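Local coordinates for lysozyme inhibitor LprI-like N-terminal domain-containing protein (Burkholderia thailandensis, PDB 6AR7), which is of unknown function but may act as a lysozyme inhibitor of the LprI type, at residues A[24-29]-A[54-59]; A[58-63]-A[122-127]; A[65-70]-A[130-135]; A[77-82]-A[198-203]; A[152-157]-A[205-210]. All coordinates share one frame; numbering follows the deposited sequence. Where two conformers were deposited one is given.

Interaction 1: residues A[24-29]-A[54-59]; sequences DPIDVA and QQWQGE
I26 lies over one face of the W56 indole. Its CG2 sits 3.7 Å from the centroid of the five-membered ring, 29° off the ring normal, a CH-pi contact. The CG1 branch of I26 runs on to CD1, which is over the same ring system and reaches E59 CG at 3.5 Å. CD1 also packs on the backbone of Q55.

The edge of the indole is polar. W56 NE1 donates to D27 OD1 at 3.1 Å. The acceptor lies in the ring plane, but the bond is bent, with an N-H...O angle of 143°. The D27 CG lies beside the backbone N (chi1 -60°), and this brings the carboxylate round to the indole edge. The other carboxylate oxygen, OD2, forms a salt bridge with R122.

D24 comes to the far end of the indole, its CG 3.5 Å from W56 CH2. Its OD1 caps the helix by accepting from I26 N at 2.8 Å, and its OD2 pairs with R129. E59 shares that arginine. A water donates to both I26 O and Q55 OE1, linking the two segments.

The two helix segments run antiparallel, with axes 10.4 Å apart. Helix 25-34 packs on helix 42-70 largely through the W56 ring. The same ring touches V121, R122 and A125 of helix 107-136, so three helices meet here.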
# COMPACT_ATOMS: atom_id res chain seq x y z
N ASP A 24 15.34 0.09 -9.34
CA ASP A 24 14.43 0.24 -10.45
C ASP A 24 14.68 1.60 -11.12
O ASP A 24 14.95 2.59 -10.43
CB ASP A 24 13.00 0.13 -9.96
CG ASP A 24 11.99 0.11 -11.08
OD1 ASP A 24 11.69 1.20 -11.62
OD2 ASP A 24 11.50 -0.99 -11.41
N PRO A 25 14.63 1.67 -12.46
CA PRO A 25 14.88 2.96 -13.14
C PRO A 25 13.98 4.08 -12.63
O PRO A 25 14.42 5.23 -12.60
CB PRO A 25 14.62 2.64 -14.61
CG PRO A 25 14.85 1.12 -14.72
CD PRO A 25 14.41 0.55 -13.40
N ILE A 26 12.76 3.78 -12.18
CA ILE A 26 11.88 4.83 -11.66
C ILE A 26 12.50 5.49 -10.44
O ILE A 26 12.42 6.71 -10.27
CB ILE A 26 10.49 4.27 -11.33
CG1 ILE A 26 9.82 3.73 -12.59
CG2 ILE A 26 9.62 5.36 -10.66
CD1 ILE A 26 8.55 2.94 -12.34
N ASP A 27 13.09 4.68 -9.54
CA ASP A 27 13.67 5.24 -8.32
C ASP A 27 15.00 5.92 -8.61
O ASP A 27 15.33 6.92 -7.96
CB ASP A 27 13.87 4.15 -7.26
CG ASP A 27 12.55 3.49 -6.86
OD1 ASP A 27 11.49 4.17 -6.90
OD2 ASP A 27 12.58 2.29 -6.51
N VAL A 28 15.77 5.39 -9.56
CA VAL A 28 16.99 6.08 -10.00
C VAL A 28 16.63 7.45 -10.56
O VAL A 28 17.28 8.46 -10.26
CB VAL A 28 17.75 5.21 -11.02
CG1 VAL A 28 18.91 5.99 -11.67
CG2 VAL A 28 18.28 3.93 -10.36
N ALA A 29 15.58 7.51 -11.39
CA ALA A 29 15.18 8.78 -12.01
C ALA A 29 14.68 9.78 -10.96
O ALA A 29 14.98 10.97 -11.05
CB ALA A 29 14.10 8.51 -13.07
N GLN A 54 3.31 8.36 -10.38
CA GLN A 54 2.60 8.08 -11.62
C GLN A 54 3.30 6.98 -12.42
O GLN A 54 2.64 6.12 -13.01
CB GLN A 54 2.50 9.35 -12.47
CG GLN A 54 1.55 10.41 -11.95
CD GLN A 54 1.70 11.73 -12.69
OE1 GLN A 54 1.60 11.78 -13.92
NE2 GLN A 54 1.96 12.81 -11.95
N GLN A 55 4.63 7.00 -12.45
CA GLN A 55 5.37 5.95 -13.15
C GLN A 55 5.17 4.60 -12.47
O GLN A 55 4.92 3.60 -13.15
CB GLN A 55 6.84 6.33 -13.25
CG GLN A 55 7.04 7.51 -14.23
CD GLN A 55 8.40 8.14 -14.11
OE1 GLN A 55 9.38 7.48 -13.84
NE2 GLN A 55 8.46 9.45 -14.34
N TRP A 56 5.20 4.57 -11.13
CA TRP A 56 4.89 3.32 -10.44
C TRP A 56 3.47 2.85 -10.72
O TRP A 56 3.23 1.64 -10.79
CB TRP A 56 5.10 3.47 -8.93
CG TRP A 56 6.52 3.34 -8.57
CD1 TRP A 56 7.34 4.33 -8.08
CD2 TRP A 56 7.35 2.18 -8.74
NE1 TRP A 56 8.62 3.84 -7.91
CE2 TRP A 56 8.65 2.52 -8.31
CE3 TRP A 56 7.11 0.88 -9.20
CZ2 TRP A 56 9.70 1.62 -8.30
CZ3 TRP A 56 8.16 -0.02 -9.19
CH2 TRP A 56 9.44 0.35 -8.75
N GLN A 57 2.52 3.77 -10.87
CA GLN A 57 1.17 3.34 -11.20
C GLN A 57 1.13 2.69 -12.58
O GLN A 57 0.40 1.72 -12.81
CB GLN A 57 0.21 4.52 -11.11
CG GLN A 57 -1.24 4.19 -11.47
CD GLN A 57 -1.83 3.10 -10.59
OE1 GLN A 57 -1.83 3.22 -9.36
NE2 GLN A 57 -2.35 2.04 -11.21
N GLY A 58 1.94 3.17 -13.51
CA GLY A 58 2.05 2.48 -14.79
C GLY A 58 2.60 1.08 -14.63
O GLY A 58 2.20 0.16 -15.35
N GLU A 59 3.53 0.89 -13.69
CA GLU A 59 4.07 -0.45 -13.49
C GLU A 59 3.06 -1.35 -12.79
O GLU A 59 3.05 -2.57 -13.04
CB GLU A 59 5.38 -0.38 -12.70
CG GLU A 59 6.49 0.29 -13.49
CD GLU A 59 6.70 -0.39 -14.85
OE1 GLU A 59 7.07 -1.59 -14.85
OE2 GLU A 59 6.47 0.26 -15.90
O HOH W 1 10.91 8.83 -11.38

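Interaction 2: residues A[58-63]-A[122-127]; sequences GEVDAA and RERALA
R124 is the first residue of 122-127 to touch the facing helix, and it does so with its aliphatic part. Its CB lies 4.1 Å from V60 CG2, and its CG lies 4.2 Å from V60 CG1. The two side chains cross at about a right angle. CG of R124 is anti to the backbone N (chi1 -176°), and the chain then bends at CG (chi2 54°). The guanidinium therefore leaves V60 behind. It donates through NH2 to S82 and Q83 and makes a cation-pi contact with W86. These partners help satisfy the charged end of a buried arginine.

A125 follows and is the centre of the contact. Its CA is the nearest to that of V60, at 4.2 Å. V60 CG2 rests against A125 N at 3.5 Å and against A125 CB at 3.7 Å. The A125 methyl also meets E59 CB at 4.1 Å. A63 CB faces A125 O, one helical turn further along. With alanine at 125 and 63, little side-chain bulk separates the backbones, and the axes come within 8.2 Å. The segments meet by van der Waals packing, side chain on side chain and side chain on backbone.

The helices run nearly parallel, crossing at 24°. Helix 42-70 and helix 107-136 are brought side by side here, in an all-helical fold. V60 also touches V121 and L128 of helix 107-136. Helix 73-101 adds Q83 beside V60 and W79 beside R124. Helix 180-197 approaches R124 through F193 and M197.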
# COMPACT_ATOMS: atom_id res chain seq x y z
N GLY A 58 1.94 3.17 -13.51
CA GLY A 58 2.05 2.48 -14.79
C GLY A 58 2.60 1.08 -14.63
O GLY A 58 2.20 0.16 -15.35
N GLU A 59 3.53 0.89 -13.69
CA GLU A 59 4.07 -0.45 -13.49
C GLU A 59 3.06 -1.35 -12.79
O GLU A 59 3.05 -2.57 -13.04
CB GLU A 59 5.38 -0.38 -12.70
CG GLU A 59 6.49 0.29 -13.49
CD GLU A 59 6.70 -0.39 -14.85
OE1 GLU A 59 7.07 -1.59 -14.85
OE2 GLU A 59 6.47 0.26 -15.90
N VAL A 60 2.21 -0.79 -11.94
CA VAL A 60 1.10 -1.56 -11.38
C VAL A 60 0.23 -2.10 -12.51
O VAL A 60 -0.06 -3.30 -12.57
CB VAL A 60 0.26 -0.68 -10.43
CG1 VAL A 60 -1.05 -1.38 -10.09
CG2 VAL A 60 1.04 -0.35 -9.14
N ASP A 61 -0.16 -1.23 -13.43
CA ASP A 61 -1.07 -1.65 -14.49
C ASP A 61 -0.42 -2.67 -15.41
O ASP A 61 -1.08 -3.62 -15.84
CB ASP A 61 -1.58 -0.43 -15.25
CG ASP A 61 -2.46 0.46 -14.38
OD1 ASP A 61 -3.08 -0.08 -13.44
OD2 ASP A 61 -2.55 1.69 -14.61
N ALA A 62 0.87 -2.50 -15.71
CA ALA A 62 1.56 -3.42 -16.61
C ALA A 62 1.82 -4.76 -15.94
O ALA A 62 1.72 -5.81 -16.60
CB ALA A 62 2.87 -2.81 -17.08
N ALA A 63 2.24 -4.74 -14.68
CA ALA A 63 2.47 -6.00 -13.98
C ALA A 63 1.15 -6.75 -13.80
O ALA A 63 1.09 -7.96 -13.99
CB ALA A 63 3.16 -5.76 -12.65
N ARG A 122 4.17 2.11 -5.33
CA ARG A 122 5.40 1.35 -5.49
C ARG A 122 5.25 -0.07 -4.93
O ARG A 122 5.56 -1.06 -5.61
CB ARG A 122 6.54 2.10 -4.80
CG ARG A 122 7.89 1.52 -4.98
CD ARG A 122 8.96 2.51 -4.50
NE ARG A 122 10.27 1.89 -4.61
CZ ARG A 122 10.76 1.01 -3.75
NH1 ARG A 122 10.07 0.65 -2.67
NH2 ARG A 122 11.96 0.49 -3.98
N GLU A 123 4.75 -0.18 -3.69
CA GLU A 123 4.57 -1.48 -3.05
C GLU A 123 3.65 -2.39 -3.87
O GLU A 123 3.95 -3.58 -4.06
CB GLU A 123 4.03 -1.31 -1.62
CG GLU A 123 5.10 -0.91 -0.61
CD GLU A 123 4.55 -0.31 0.70
OE1 GLU A 123 3.32 -0.26 0.90
OE2 GLU A 123 5.36 0.14 1.53
N ARG A 124 2.53 -1.86 -4.35
CA ARG A 124 1.61 -2.70 -5.12
C ARG A 124 2.28 -3.20 -6.39
O ARG A 124 2.14 -4.37 -6.76
CB ARG A 124 0.32 -1.95 -5.42
CG ARG A 124 -0.73 -2.78 -6.15
CD ARG A 124 -1.06 -4.10 -5.42
NE ARG A 124 -2.20 -4.75 -6.06
CZ ARG A 124 -2.65 -5.96 -5.75
NH1 ARG A 124 -2.07 -6.68 -4.79
NH2 ARG A 124 -3.69 -6.46 -6.41
N ALA A 125 3.05 -2.33 -7.06
CA ALA A 125 3.74 -2.74 -8.28
C ALA A 125 4.70 -3.90 -8.03
O ALA A 125 4.74 -4.86 -8.81
CB ALA A 125 4.51 -1.54 -8.86
N LEU A 126 5.48 -3.82 -6.96
CA LEU A 126 6.49 -4.85 -6.69
C LEU A 126 5.85 -6.19 -6.36
O LEU A 126 6.38 -7.25 -6.72
CB LEU A 126 7.40 -4.40 -5.56
CG LEU A 126 8.25 -3.16 -5.83
CD1 LEU A 126 8.95 -2.73 -4.54
CD2 LEU A 126 9.25 -3.45 -6.95
N ALA A 127 4.73 -6.17 -5.65
CA ALA A 127 4.02 -7.41 -5.34
C ALA A 127 3.47 -8.05 -6.60
O ALA A 127 3.57 -9.27 -6.77
CB ALA A 127 2.89 -7.12 -4.34

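Interaction 3: residues A[65-70]-A[130-135]; sequences QRLVKT and GAADRY
R66 reaches D133 along the outer side of the contact and grips one carboxylate oxygen with two nitrogens. NH1 is 2.9 Å from D133 OD1 and NH2 is 3.1 Å from the same atom. OD1 lies close to the guanidinium plane, but the carboxylate is turned 38° against it. NH1 meets OD1 nearly along the C-O axis, while NH2 comes from the syn side, tilted out of the carboxylate plane. The pair is therefore an end-on, bifurcated salt bridge. The A132 methyl lies under one face of the guanidinium, 3.8 Å from NH1.

Two nearly parallel helices pack here, 42-70 and 107-136, with axes 8.7 Å apart and a crossing angle of 31°. This is the C-terminal end of helix 42-70, within a fold built of helices. The A132 methyl touches both the R66 guanidinium and L67 CB.

L67 is buried. Its CG is anti to the backbone N (chi1 -158°), which swings CG toward A131 and Y135; the two methyls then take different partners. CD1 packs on A131 CB at 3.7 Å. CD2 meets the edge of the Y135 ring, in its plane, 3.9 Å from CE2. The two side chains cross at a slant. One face of the Y135 ring has A131 O above it, and its OH is hydrogen-bonded to W79 NE1 of helix 73-101. T70 OG1 turns back to donate to R66 O at 3.1 Å, from above the carbonyl plane. The same carbonyl also accepts from T70 N. T70 OG1 lies 4.1 Å from both Y135 CB and A132 O.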
# COMPACT_ATOMS: atom_id res chain seq x y z
N GLN A 65 -1.29 -6.64 -15.84
CA GLN A 65 -1.67 -7.21 -17.13
C GLN A 65 -0.87 -8.48 -17.45
O GLN A 65 -1.45 -9.48 -17.89
CB GLN A 65 -1.52 -6.17 -18.24
CG GLN A 65 -2.62 -5.11 -18.24
CD GLN A 65 -4.03 -5.72 -18.15
OE1 GLN A 65 -4.32 -6.73 -18.79
NE2 GLN A 65 -4.90 -5.07 -17.39
N ARG A 66 0.44 -8.47 -17.22
CA ARG A 66 1.23 -9.70 -17.37
C ARG A 66 0.65 -10.82 -16.51
O ARG A 66 0.51 -11.96 -16.96
CB ARG A 66 2.68 -9.45 -16.97
CG ARG A 66 3.60 -9.00 -18.06
CD ARG A 66 4.98 -9.48 -17.70
NE ARG A 66 5.46 -8.81 -16.50
CZ ARG A 66 6.18 -9.40 -15.55
NH1 ARG A 66 6.49 -10.69 -15.65
NH2 ARG A 66 6.58 -8.70 -14.50
N LEU A 67 0.33 -10.50 -15.25
CA LEU A 67 -0.16 -11.51 -14.32
C LEU A 67 -1.44 -12.15 -14.83
O LEU A 67 -1.59 -13.38 -14.78
CB LEU A 67 -0.39 -10.86 -12.95
CG LEU A 67 -0.40 -11.76 -11.72
CD1 LEU A 67 -0.23 -10.92 -10.48
CD2 LEU A 67 -1.70 -12.52 -11.64
N VAL A 68 -2.38 -11.33 -15.32
CA VAL A 68 -3.65 -11.86 -15.80
C VAL A 68 -3.43 -12.76 -17.01
O VAL A 68 -4.12 -13.77 -17.18
CB VAL A 68 -4.61 -10.69 -16.11
CG1 VAL A 68 -5.81 -11.17 -16.92
CG2 VAL A 68 -5.05 -10.00 -14.84
N LYS A 69 -2.42 -12.45 -17.84
CA LYS A 69 -2.18 -13.25 -19.03
C LYS A 69 -1.41 -14.53 -18.73
O LYS A 69 -1.54 -15.50 -19.48
CB LYS A 69 -1.45 -12.42 -20.10
N THR A 70 -0.59 -14.56 -17.67
CA THR A 70 0.24 -15.73 -17.43
C THR A 70 -0.19 -16.61 -16.27
O THR A 70 0.22 -17.77 -16.22
CB THR A 70 1.70 -15.31 -17.20
OG1 THR A 70 1.81 -14.56 -15.98
CG2 THR A 70 2.21 -14.48 -18.37
N GLY A 130 6.40 -9.51 -8.53
CA GLY A 130 6.89 -10.75 -7.95
C GLY A 130 6.01 -11.94 -8.31
O GLY A 130 6.51 -13.01 -8.65
N ALA A 131 4.70 -11.76 -8.26
CA ALA A 131 3.79 -12.84 -8.63
C ALA A 131 3.91 -13.17 -10.11
O ALA A 131 4.05 -14.33 -10.49
CB ALA A 131 2.35 -12.48 -8.27
N ALA A 132 3.83 -12.15 -10.97
CA ALA A 132 3.89 -12.41 -12.40
C ALA A 132 5.20 -13.08 -12.80
O ALA A 132 5.21 -13.94 -13.69
CB ALA A 132 3.70 -11.11 -13.17
N ASP A 133 6.30 -12.73 -12.12
CA ASP A 133 7.57 -13.39 -12.42
C ASP A 133 7.55 -14.84 -11.97
O ASP A 133 8.06 -15.73 -12.66
CB ASP A 133 8.73 -12.65 -11.76
CG ASP A 133 9.00 -11.30 -12.38
OD1 ASP A 133 8.36 -10.98 -13.40
OD2 ASP A 133 9.83 -10.54 -11.83
N ARG A 134 6.94 -15.10 -10.82
CA ARG A 134 6.90 -16.47 -10.30
C ARG A 134 5.99 -17.35 -11.15
O ARG A 134 6.30 -18.52 -11.40
CB ARG A 134 6.45 -16.46 -8.85
CG ARG A 134 6.69 -17.77 -8.11
CD ARG A 134 6.90 -17.52 -6.62
NE ARG A 134 6.85 -16.10 -6.27
CZ ARG A 134 5.75 -15.47 -5.84
NH1 ARG A 134 5.80 -14.18 -5.54
NH2 ARG A 134 4.61 -16.14 -5.72
N TYR A 135 4.86 -16.81 -11.63
CA TYR A 135 3.98 -17.58 -12.50
C TYR A 135 4.57 -17.79 -13.89
O TYR A 135 4.15 -18.71 -14.60
CB TYR A 135 2.62 -16.89 -12.66
CG TYR A 135 1.82 -16.75 -11.39
CD1 TYR A 135 1.94 -17.68 -10.35
CD2 TYR A 135 0.95 -15.69 -11.22
CE1 TYR A 135 1.19 -17.55 -9.18
CE2 TYR A 135 0.20 -15.55 -10.06
CZ TYR A 135 0.33 -16.48 -9.04
OH TYR A 135 -0.42 -16.33 -7.89

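Interaction 4: residues A[77-82]-A[198-203]; sequences RGWQES and TPLVSE
L200 packs against the W79 indole, joining helix 73-101 to the loop between helices 180-197 and 203-223. It belongs to the hydrophobic interior of an all-helical fold.

V201 adds a looser contact, its CG1 near W79 CH2. W79 NE1 is hydrogen-bonded to Y135. W79 is also touched by L67 of helix 42-70 and by R124, L128 and A131 of helix 107-136. One turn after G78, S82 OG donates to W79 O at 2.7 Å, tilted 15° from the carbonyl plane.

The L200 side chain slides along the ring in the direction opposite to that of W79. Its CB lies 3.8 Å from W79 NE1 and close to CE2, on the pyrrole side of the indole. CG is near NE1 as well. With CG beside the backbone N (chi1 -52°), the branch runs back toward the helix. There the methyls part. CD2 lies 4.1 Å from G78 CA, close in because G78 has no side chain. CD1 sits over the five-membered ring, 3.6 Å from its centroid and only 4° off the normal, an almost perpendicular CH-pi contact. The same methyl, L200 CD1, presses on the helix backbone, 3.4 Å from G78 C.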
# COMPACT_ATOMS: atom_id res chain seq x y z
N ARG A 77 -8.07 -15.31 -11.15
CA ARG A 77 -9.29 -14.77 -10.54
C ARG A 77 -9.00 -14.22 -9.14
O ARG A 77 -9.55 -13.19 -8.76
CB ARG A 77 -10.38 -15.85 -10.47
CG ARG A 77 -10.93 -16.22 -11.83
CD ARG A 77 -12.13 -17.15 -11.72
NE ARG A 77 -11.74 -18.52 -11.39
CZ ARG A 77 -11.41 -19.43 -12.29
NH1 ARG A 77 -11.43 -19.12 -13.58
NH2 ARG A 77 -11.06 -20.65 -11.91
N GLY A 78 -8.15 -14.91 -8.38
CA GLY A 78 -7.77 -14.42 -7.07
C GLY A 78 -7.09 -13.06 -7.13
O GLY A 78 -7.42 -12.15 -6.36
N TRP A 79 -6.13 -12.90 -8.04
CA TRP A 79 -5.45 -11.61 -8.15
C TRP A 79 -6.38 -10.54 -8.70
O TRP A 79 -6.31 -9.37 -8.29
CB TRP A 79 -4.19 -11.73 -9.01
CG TRP A 79 -3.04 -12.27 -8.23
CD1 TRP A 79 -2.64 -13.58 -8.18
CD2 TRP A 79 -2.15 -11.54 -7.38
NE1 TRP A 79 -1.56 -13.70 -7.34
CE2 TRP A 79 -1.23 -12.47 -6.84
CE3 TRP A 79 -2.03 -10.19 -7.02
CZ2 TRP A 79 -0.22 -12.09 -5.96
CZ3 TRP A 79 -1.03 -9.82 -6.15
CH2 TRP A 79 -0.13 -10.76 -5.63
N GLN A 80 -7.27 -10.92 -9.64
CA GLN A 80 -8.25 -9.96 -10.13
C GLN A 80 -9.10 -9.44 -9.00
O GLN A 80 -9.40 -8.25 -8.92
CB GLN A 80 -9.12 -10.59 -11.21
CG GLN A 80 -8.38 -10.83 -12.51
CD GLN A 80 -9.24 -11.51 -13.54
OE1 GLN A 80 -10.06 -12.37 -13.20
NE2 GLN A 80 -9.05 -11.16 -14.81
N GLU A 81 -9.49 -10.34 -8.09
CA GLU A 81 -10.23 -9.91 -6.92
C GLU A 81 -9.39 -8.99 -6.05
O GLU A 81 -9.87 -7.94 -5.59
CB GLU A 81 -10.67 -11.14 -6.12
CG GLU A 81 -11.42 -10.80 -4.84
CD GLU A 81 -12.73 -10.07 -5.07
OE1 GLU A 81 -13.32 -10.20 -6.16
OE2 GLU A 81 -13.16 -9.34 -4.16
N SER A 82 -8.11 -9.33 -5.84
CA SER A 82 -7.25 -8.49 -5.01
C SER A 82 -7.11 -7.09 -5.59
O SER A 82 -7.11 -6.10 -4.85
CB SER A 82 -5.88 -9.15 -4.84
OG SER A 82 -5.02 -8.84 -5.92
N THR A 198 -4.50 -12.94 1.21
CA THR A 198 -4.03 -14.06 2.01
C THR A 198 -3.87 -15.37 1.25
O THR A 198 -2.83 -16.03 1.44
CB THR A 198 -4.95 -14.30 3.21
OG1 THR A 198 -5.10 -13.09 3.93
CG2 THR A 198 -4.35 -15.36 4.11
N PRO A 199 -4.80 -15.79 0.37
CA PRO A 199 -4.59 -17.05 -0.35
C PRO A 199 -3.51 -17.00 -1.41
O PRO A 199 -3.08 -18.06 -1.86
CB PRO A 199 -5.96 -17.32 -1.00
CG PRO A 199 -6.91 -16.38 -0.37
CD PRO A 199 -6.10 -15.18 0.02
N LEU A 200 -3.04 -15.80 -1.79
CA LEU A 200 -2.15 -15.62 -2.93
C LEU A 200 -0.70 -15.37 -2.56
O LEU A 200 0.16 -15.43 -3.45
CB LEU A 200 -2.65 -14.45 -3.80
CG LEU A 200 -4.13 -14.51 -4.21
CD1 LEU A 200 -4.53 -13.24 -4.93
CD2 LEU A 200 -4.38 -15.72 -5.10
N VAL A 201 -0.38 -15.09 -1.30
CA VAL A 201 0.98 -14.75 -0.91
C VAL A 201 1.39 -15.61 0.28
O VAL A 201 0.55 -16.23 0.94
CB VAL A 201 1.14 -13.25 -0.57
CG1 VAL A 201 0.71 -12.38 -1.76
CG2 VAL A 201 0.32 -12.90 0.67
N SER A 202 2.69 -15.61 0.56
CA SER A 202 3.24 -16.39 1.66
C SER A 202 2.77 -15.84 3.00
O SER A 202 2.26 -14.72 3.10
CB SER A 202 4.76 -16.38 1.62
OG SER A 202 5.28 -15.11 2.00
N GLU A 203 2.93 -16.65 4.04
CA GLU A 203 2.59 -16.18 5.38
C GLU A 203 3.43 -14.97 5.75
O GLU A 203 2.92 -14.03 6.37
CB GLU A 203 2.77 -17.31 6.40
CG GLU A 203 2.35 -16.92 7.82
CD GLU A 203 0.83 -16.71 7.99
OE1 GLU A 203 0.05 -17.06 7.07
OE2 GLU A 203 0.41 -16.19 9.05

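Interaction 5: residues A[152-157]-A[205-210]; sequences MRDAAC and ERVDLI
C157 and V207 join the start of helix 155-174 to helix 203-223, two helices of an all-helical fold. Their CA atoms are 5.1 Å apart. C157 is half of the disulfide with C151, so this helix start is tied to the 3-10 turn just before it.

The tight part lies round the sulfur. C157 SG is anti to the backbone N (chi1 -168°) and is directed at helix 203-223. It meets I210 CD1 at 3.6 Å. It also lies over one face of the R206 guanidinium, 4.0 Å from NE. R206 extends past it to R149 O and E203, which hold its far end. V207 CG2 packs on the backbone at C157 N, at 3.7 Å, and on C157 CB. On the inner side, I210 continues to A160 and M164.

The outer side is looser. A156 is exposed, and its methyl touches V207 CG2 at 3.9 Å. D154 OD2 lies 3.6 Å from V207 CG2. The D154 carboxylate also serves the helix start as its N-cap. Its OD1 accepts from A156 N at 3.0 Å, and the donor stands well above the carboxylate plane, 61° out of it.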
# COMPACT_ATOMS: atom_id res chain seq x y z
N MSE A 152 -4.43 -16.09 13.94
CA MSE A 152 -4.00 -16.31 15.31
C MSE A 152 -3.13 -17.56 15.49
O MSE A 152 -2.50 -17.70 16.52
CB MSE A 152 -5.20 -16.37 16.24
CG MSE A 152 -6.13 -17.52 15.99
SE MSE A 152 -7.44 -17.59 17.41
CE MSE A 152 -6.55 -16.41 18.67
N ARG A 153 -3.03 -18.42 14.47
CA ARG A 153 -2.09 -19.54 14.56
C ARG A 153 -0.65 -19.05 14.48
O ARG A 153 0.27 -19.77 14.89
CB ARG A 153 -2.30 -20.57 13.45
CG ARG A 153 -3.67 -21.19 13.42
CD ARG A 153 -3.70 -22.53 12.66
NE ARG A 153 -2.96 -23.55 13.40
CZ ARG A 153 -3.18 -24.86 13.30
NH1 ARG A 153 -4.12 -25.33 12.48
NH2 ARG A 153 -2.46 -25.71 14.02
N ASP A 154 -0.43 -17.89 13.89
CA ASP A 154 0.91 -17.38 13.62
C ASP A 154 1.16 -16.20 14.56
O ASP A 154 0.59 -15.12 14.36
CB ASP A 154 1.02 -16.99 12.15
CG ASP A 154 2.36 -16.35 11.79
OD1 ASP A 154 3.31 -16.36 12.61
OD2 ASP A 154 2.46 -15.80 10.68
N ALA A 155 2.05 -16.39 15.53
CA ALA A 155 2.37 -15.31 16.46
C ALA A 155 2.82 -14.03 15.74
O ALA A 155 2.52 -12.92 16.19
CB ALA A 155 3.45 -15.77 17.45
N ALA A 156 3.50 -14.16 14.59
CA ALA A 156 3.88 -12.96 13.84
C ALA A 156 2.66 -12.20 13.34
O ALA A 156 2.59 -10.96 13.44
CB ALA A 156 4.79 -13.34 12.66
N CYS A 157 1.67 -12.93 12.81
CA CYS A 157 0.44 -12.31 12.33
C CYS A 157 -0.35 -11.72 13.48
O CYS A 157 -0.85 -10.59 13.39
CB CYS A 157 -0.38 -13.37 11.58
SG CYS A 157 -1.77 -12.72 10.62
N GLU A 205 4.62 -12.62 3.72
CA GLU A 205 4.06 -11.45 3.04
C GLU A 205 2.73 -11.04 3.65
O GLU A 205 2.39 -9.85 3.68
CB GLU A 205 3.90 -11.72 1.55
CG GLU A 205 5.20 -12.18 0.90
CD GLU A 205 5.28 -11.84 -0.58
OE1 GLU A 205 4.83 -10.74 -0.96
OE2 GLU A 205 5.80 -12.66 -1.35
N ARG A 206 1.94 -12.01 4.11
CA ARG A 206 0.71 -11.69 4.83
C ARG A 206 1.03 -10.83 6.06
O ARG A 206 0.42 -9.78 6.27
CB ARG A 206 -0.01 -12.98 5.21
CG ARG A 206 -1.23 -12.82 6.10
CD ARG A 206 -1.64 -14.19 6.64
NE ARG A 206 -3.01 -14.18 7.13
CZ ARG A 206 -3.64 -15.24 7.64
NH1 ARG A 206 -3.01 -16.41 7.72
NH2 ARG A 206 -4.90 -15.13 8.06
N VAL A 207 2.04 -11.23 6.84
CA VAL A 207 2.46 -10.45 8.00
C VAL A 207 2.93 -9.06 7.58
O VAL A 207 2.60 -8.06 8.23
CB VAL A 207 3.55 -11.21 8.77
CG1 VAL A 207 4.12 -10.35 9.92
CG2 VAL A 207 2.98 -12.55 9.32
N ASP A 208 3.70 -8.97 6.49
CA ASP A 208 4.24 -7.68 6.08
C ASP A 208 3.15 -6.73 5.56
O ASP A 208 3.27 -5.51 5.73
CB ASP A 208 5.33 -7.88 5.03
CG ASP A 208 6.58 -8.51 5.61
OD1 ASP A 208 6.77 -8.38 6.85
OD2 ASP A 208 7.37 -9.12 4.85
N LEU A 209 2.09 -7.27 4.94
CA LEU A 209 0.94 -6.44 4.60
C LEU A 209 0.38 -5.76 5.84
O LEU A 209 0.07 -4.56 5.82
CB LEU A 209 -0.15 -7.27 3.93
CG LEU A 209 -0.08 -7.58 2.44
CD1 LEU A 209 -1.19 -8.57 2.06
CD2 LEU A 209 -0.12 -6.31 1.56
N ILE A 210 0.19 -6.53 6.92
CA ILE A 210 -0.31 -5.94 8.17
C ILE A 210 0.70 -4.96 8.75
O ILE A 210 0.34 -3.86 9.19
CB ILE A 210 -0.66 -7.04 9.19
CG1 ILE A 210 -1.65 -8.05 8.61
CG2 ILE A 210 -1.22 -6.40 10.46
CD1 ILE A 210 -1.81 -9.33 9.45

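In the fold
From the N terminus, interaction 1 closes first, joining helix 25-34 to helix 42-70. Interaction 2 starts on the last residues of that contact, G58 and E59, and reaches across to helix 107-136. Interaction 3 crosses it, pairing the same two helices further along. Interaction 4 also crosses both, since it begins on helix 73-101 inside their loops and closes only near 200. Its W79 touches interactions 2 and 3, through R124, L67, A131 and Y135. Interaction 5 comes later and crosses interaction 4, tying helix 155-174 to helix 203-223. Interactions 1 and 5 lie about 28 Å apart between centres, on opposite sides of the chain's centre.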